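Local atomic coordinates of ribonucleoside-diphosphate reductase (Pseudomonas aeruginosa, PDB entry 5IM3), a protein that probably reduces ribonucleoside diphosphates to the deoxyribonucleotides needed for DNA synthesis, and binds dATP as an allosteric effector. Residues 601-606 with 636-641; 629-634 with 761-766. One frame throughout, in Å; residues are numbered along the deposited sequence.

Contact 1: 601-606 with 636-641; sequences VCNLGS and NVIDIN
N603 reaches from the strand side onto two consecutive residues of the last turn of helix 620-640, V637 and I638. Its CB and its OD1 each lie 4.0 Å from V637 CG1, the two side chains lying alongside and pointing opposite ways. The I638 side chain runs at about a right angle to that of N603, with CD1 only 3.1 Å from N603 ND2. That is short for a methyl against an amide nitrogen, and chi2 of I638, -116°, is not staggered, so the exact place of this methyl is doubtful. The segment 601-606 belongs to strand 600-608 of the ten-stranded alpha-beta barrel, and C602, next to N603, forms a disulfide with C373 of strand 373-377. As in other class I reductases, this is probably the cysteine pair oxidised when the substrate is reduced. Asparagine suits a buried seat here because both ends of its amide are used: OD1 accepts from S371 OG and N652 ND2, and ND2 donates to P657 O. One shell further out, N641, just past the helix, accepts the backbone N-H groups of L370 and S371 through OD1, tying the chain that carries the S371 hydroxyl to the end of the helix.

Contact 2: 629-634 with 761-766; sequences TAVRML and IRNSNI
V631 projects from helix 620-640 toward the loop 761-766 and divides its two methyls between a polar and an apolar neighbour. CB itself stands back from the loop, and the branches do the touching. CG1, set anti to the backbone N (chi1 174°), ends 4.0 Å from N763 OD1; the methyl comes in obliquely above the amide plane, over that oxygen. CG2, beside the backbone N, turns instead to the methyl CG2 of I766, at 4.5 Å a loose apolar touch. A beta-branched valine fits here: its short fork offers one methyl to each neighbour.

Asparagine suits the loop side of this buried contact because its amide can meet a methyl while its polar atoms are bonded to other groups. N763 OD1 is hydrogen-bonded to S700 OG, and ND2 donates to R656 O and to OD1 of D635, the helix residue just beyond 629-634, whose OD2 takes a salt bridge from R762 NE, so one aspartate receives both loop residues.

In sequence the loop follows helix 751-757 and precedes helix 773-779, within the barrel domain. Backbone bonds from N765 to V658 and from I766 to L660 lay it along the start of strand 659-663, with S700 of helix 679-707 beside N763 and I766. On the other element, M633 of helix 620-640 packs on helix 337-349 and, together with A630 and L634, on strand 353-355.

Contact 1 and contact 2 are both buried and share helix 620-640. Contact 1 takes its C-terminal end and packs it against strand 600-608 of the barrel, beside the disulfide; contact 2 takes the turns before that and faces a loop without regular structure. Their centres are about 9 Å apart, and they meet directly through L634, whose CD2 lies 3.5 Å from the backbone C of L604. In each, an asparagine amide meets helix aliphatics, but N603 comes from the break in strand 600-608 and meets the helix through V637 and I638 by packing alone, whereas N763 and R762 of the loop also bond D635, which lies on the helix between the two segments.

Contact 1: 601-606 with 636-641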
loop_
_atom_site.group_PDB
_atom_site.type_symbol
_atom_site.label_atom_id
_atom_site.label_comp_id
_atom_site.label_asym_id
_atom_site.label_seq_id
_atom_site.Cartn_x
_atom_site.Cartn_y
_atom_site.Cartn_z
ATOM N N VAL A 601 40.933 6.710 -27.479
ATOM C CA VAL A 601 41.637 6.810 -26.206
ATOM C C VAL A 601 41.397 8.203 -25.638
ATOM O O VAL A 601 41.580 9.203 -26.343
ATOM C CB VAL A 601 43.147 6.551 -26.371
ATOM C CG1 VAL A 601 43.813 6.390 -25.011
ATOM C CG2 VAL A 601 43.397 5.331 -27.246
ATOM N N CYS A 602 41.004 8.270 -24.366
ATOM C CA CYS A 602 40.771 9.545 -23.694
ATOM C C CYS A 602 42.020 9.932 -22.910
ATOM O O CYS A 602 42.410 9.235 -21.967
ATOM C CB CYS A 602 39.567 9.478 -22.757
ATOM S SG CYS A 602 38.327 8.227 -23.191
ATOM N N ASN A 603 42.637 11.041 -23.299
ATOM C CA ASN A 603 43.817 11.575 -22.627
ATOM C C ASN A 603 43.388 12.854 -21.907
ATOM O O ASN A 603 43.037 13.848 -22.554
ATOM C CB ASN A 603 44.934 11.820 -23.640
ATOM C CG ASN A 603 44.993 10.732 -24.717
ATOM O OD1 ASN A 603 45.414 9.603 -24.459
ATOM N ND2 ASN A 603 44.566 11.074 -25.929
ATOM N N LEU A 604 43.407 12.827 -20.568
ATOM C CA LEU A 604 42.621 13.758 -19.766
ATOM C C LEU A 604 43.457 14.495 -18.730
ATOM O O LEU A 604 44.449 13.977 -18.209
ATOM C CB LEU A 604 41.491 13.028 -19.033
ATOM C CG LEU A 604 40.521 12.244 -19.907
ATOM C CD1 LEU A 604 39.519 11.491 -19.036
ATOM C CD2 LEU A 604 39.816 13.174 -20.884
ATOM N N GLY A 605 43.007 15.710 -18.422
ATOM C CA GLY A 605 43.534 16.523 -17.341
ATOM C C GLY A 605 42.552 17.638 -17.059
ATOM O O GLY A 605 41.646 17.902 -17.853
ATOM N N SER A 606 42.737 18.304 -15.919
ATOM C CA SER A 606 41.744 19.270 -15.463
ATOM C C SER A 606 42.385 20.532 -14.909
ATOM O O SER A 606 43.324 20.469 -14.109
ATOM C CB SER A 606 40.830 18.648 -14.404
ATOM O OG SER A 606 39.911 17.756 -15.010
ATOM N N ASN A 636 51.633 15.611 -25.292
ATOM C CA ASN A 636 52.758 14.725 -25.013
ATOM C C ASN A 636 52.279 13.347 -24.575
ATOM O O ASN A 636 52.886 12.329 -24.929
ATOM C CB ASN A 636 53.653 15.336 -23.936
ATOM C CG ASN A 636 54.494 16.488 -24.451
ATOM O OD1 ASN A 636 54.220 17.053 -25.510
ATOM N ND2 ASN A 636 55.530 16.837 -23.702
ATOM N N VAL A 637 51.193 13.296 -23.800
ATOM C CA VAL A 637 50.681 12.017 -23.312
ATOM C C VAL A 637 50.485 11.043 -24.466
ATOM O O VAL A 637 50.722 9.837 -24.328
ATOM C CB VAL A 637 49.373 12.234 -22.527
ATOM C CG1 VAL A 637 48.590 10.929 -22.396
ATOM C CG2 VAL A 637 49.674 12.806 -21.154
ATOM N N ILE A 638 50.056 11.554 -25.622
ATOM C CA ILE A 638 49.767 10.696 -26.768
ATOM C C ILE A 638 51.015 9.943 -27.204
ATOM O O ILE A 638 50.967 8.744 -27.502
ATOM C CB ILE A 638 49.188 11.536 -27.922
ATOM C CG1 ILE A 638 48.024 12.406 -27.413
ATOM C CG2 ILE A 638 48.803 10.631 -29.096
ATOM C CD1 ILE A 638 46.691 12.098 -28.007
ATOM N N ASP A 639 52.152 10.638 -27.263
ATOM C CA ASP A 639 53.384 10.037 -27.758
ATOM C C ASP A 639 54.038 9.123 -26.732
ATOM O O ASP A 639 54.644 8.114 -27.109
ATOM C CB ASP A 639 54.369 11.131 -28.168
ATOM C CG ASP A 639 53.813 12.048 -29.238
ATOM O OD1 ASP A 639 53.018 11.576 -30.077
ATOM O OD2 ASP A 639 54.175 13.242 -29.239
ATOM N N ILE A 640 53.937 9.458 -25.445
ATOM C CA ILE A 640 54.621 8.681 -24.417
ATOM C C ILE A 640 53.826 7.437 -24.049
ATOM O O ILE A 640 54.405 6.419 -23.649
ATOM C CB ILE A 640 54.879 9.557 -23.178
ATOM C CG1 ILE A 640 55.512 10.893 -23.583
ATOM C CG2 ILE A 640 55.762 8.826 -22.185
ATOM C CD1 ILE A 640 56.729 10.758 -24.476
ATOM N N ASN A 641 52.505 7.493 -24.175
ATOM C CA ASN A 641 51.652 6.403 -23.728
ATOM C C ASN A 641 52.057 5.087 -24.382
ATOM O O ASN A 641 52.262 5.021 -25.598
ATOM C CB ASN A 641 50.196 6.736 -24.048
ATOM C CG ASN A 641 49.220 5.811 -23.360
ATOM O OD1 ASN A 641 49.089 5.828 -22.136
ATOM N ND2 ASN A 641 48.521 5.005 -24.143
#

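Contact 2: 629-634 with 761-766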
loop_
_atom_site.group_PDB
_atom_site.type_symbol
_atom_site.label_atom_id
_atom_site.label_comp_id
_atom_site.label_asym_id
_atom_site.label_seq_id
_atom_site.Cartn_x
_atom_site.Cartn_y
_atom_site.Cartn_z
ATOM N N THR A 629 50.047 25.371 -21.291
ATOM C CA THR A 629 50.918 24.295 -20.833
ATOM C C THR A 629 50.146 22.997 -20.642
ATOM O O THR A 629 50.694 21.916 -20.879
ATOM C CB THR A 629 51.611 24.696 -19.532
ATOM O OG1 THR A 629 52.404 25.866 -19.760
ATOM C CG2 THR A 629 52.513 23.576 -19.025
ATOM N N ALA A 630 48.886 23.085 -20.212
ATOM C CA ALA A 630 48.069 21.889 -20.033
ATOM C C ALA A 630 47.899 21.144 -21.351
ATOM O O ALA A 630 48.091 19.925 -21.418
ATOM C CB ALA A 630 46.709 22.272 -19.455
ATOM N N VAL A 631 47.533 21.864 -22.414
ATOM C CA VAL A 631 47.309 21.220 -23.704
ATOM C C VAL A 631 48.590 20.559 -24.196
ATOM O O VAL A 631 48.563 19.449 -24.738
ATOM C CB VAL A 631 46.766 22.240 -24.725
ATOM C CG1 VAL A 631 46.672 21.617 -26.116
ATOM C CG2 VAL A 631 45.402 22.760 -24.282
ATOM N N ARG A 632 49.734 21.226 -24.017
ATOM C CA ARG A 632 50.997 20.632 -24.437
ATOM C C ARG A 632 51.257 19.328 -23.695
ATOM O O ARG A 632 51.619 18.315 -24.305
ATOM C CB ARG A 632 52.147 21.611 -24.213
ATOM C CG ARG A 632 53.470 21.128 -24.789
ATOM C CD ARG A 632 54.614 22.081 -24.470
ATOM N NE ARG A 632 55.840 21.706 -25.169
ATOM C CZ ARG A 632 56.169 22.128 -26.386
ATOM N NH1 ARG A 632 55.368 22.947 -27.054
ATOM N NH2 ARG A 632 57.308 21.727 -26.940
ATOM N N MET A 633 51.077 19.334 -22.373
ATOM C CA MET A 633 51.262 18.112 -21.597
ATOM C C MET A 633 50.341 17.004 -22.092
ATOM O O MET A 633 50.752 15.841 -22.187
ATOM C CB MET A 633 51.014 18.393 -20.117
ATOM C CG MET A 633 52.006 19.377 -19.518
ATOM S SD MET A 633 51.558 19.920 -17.862
ATOM C CE MET A 633 51.668 18.394 -16.934
ATOM N N LEU A 634 49.092 17.343 -22.420
ATOM C CA LEU A 634 48.162 16.329 -22.909
ATOM C C LEU A 634 48.577 15.820 -24.282
ATOM O O LEU A 634 48.444 14.626 -24.574
ATOM C CB LEU A 634 46.740 16.888 -22.947
ATOM C CG LEU A 634 46.059 17.086 -21.589
ATOM C CD1 LEU A 634 44.673 17.698 -21.760
ATOM C CD2 LEU A 634 45.965 15.774 -20.815
ATOM N N ILE A 761 45.312 22.770 -36.564
ATOM C CA ILE A 761 45.484 22.588 -35.130
ATOM C C ILE A 761 46.032 21.189 -34.884
ATOM O O ILE A 761 45.999 20.315 -35.755
ATOM C CB ILE A 761 44.185 22.809 -34.318
ATOM C CG1 ILE A 761 43.092 21.828 -34.731
ATOM C CG2 ILE A 761 43.701 24.234 -34.484
ATOM C CD1 ILE A 761 41.867 21.929 -33.851
ATOM N N ARG A 762 46.538 20.994 -33.671
ATOM C CA ARG A 762 47.274 19.790 -33.321
ATOM C C ARG A 762 46.376 18.656 -32.847
ATOM O O ARG A 762 46.813 17.501 -32.854
ATOM C CB ARG A 762 48.303 20.129 -32.233
ATOM C CG ARG A 762 49.141 18.968 -31.718
ATOM C CD ARG A 762 50.001 18.346 -32.803
ATOM N NE ARG A 762 50.896 17.337 -32.246
ATOM C CZ ARG A 762 51.704 16.569 -32.965
ATOM N NH1 ARG A 762 51.732 16.686 -34.285
ATOM N NH2 ARG A 762 52.483 15.683 -32.361
ATOM N N ASN A 763 45.136 18.949 -32.454
ATOM C CA ASN A 763 44.293 17.973 -31.779
ATOM C C ASN A 763 42.874 18.024 -32.329
ATOM O O ASN A 763 42.297 19.107 -32.469
ATOM C CB ASN A 763 44.283 18.233 -30.270
ATOM C CG ASN A 763 45.677 18.378 -29.694
ATOM O OD1 ASN A 763 46.166 19.490 -29.483
ATOM N ND2 ASN A 763 46.325 17.250 -29.435
ATOM N N SER A 764 42.310 16.849 -32.624
ATOM C CA SER A 764 40.958 16.780 -33.174
ATOM C C SER A 764 39.911 17.192 -32.150
ATOM O O SER A 764 38.888 17.784 -32.513
ATOM C CB SER A 764 40.664 15.365 -33.679
ATOM O OG SER A 764 40.778 14.418 -32.631
ATOM N N ASN A 765 40.138 16.873 -30.880
ATOM C CA ASN A 765 39.278 17.288 -29.786
ATOM C C ASN A 765 40.163 17.815 -28.666
ATOM O O ASN A 765 41.278 17.324 -28.459
ATOM C CB ASN A 765 38.397 16.129 -29.281
ATOM C CG ASN A 765 37.296 15.749 -30.265
ATOM O OD1 ASN A 765 36.155 16.194 -30.136
ATOM N ND2 ASN A 765 37.636 14.918 -31.248
ATOM N N ILE A 766 39.666 18.826 -27.949
ATOM C CA ILE A 766 40.454 19.549 -26.956
ATOM C C ILE A 766 39.894 19.366 -25.551
ATOM O O ILE A 766 40.641 19.100 -24.604
ATOM C CB ILE A 766 40.550 21.052 -27.299
ATOM C CG1 ILE A 766 40.837 21.289 -28.785
ATOM C CG2 ILE A 766 41.637 21.692 -26.451
ATOM C CD1 ILE A 766 42.227 20.945 -29.201
#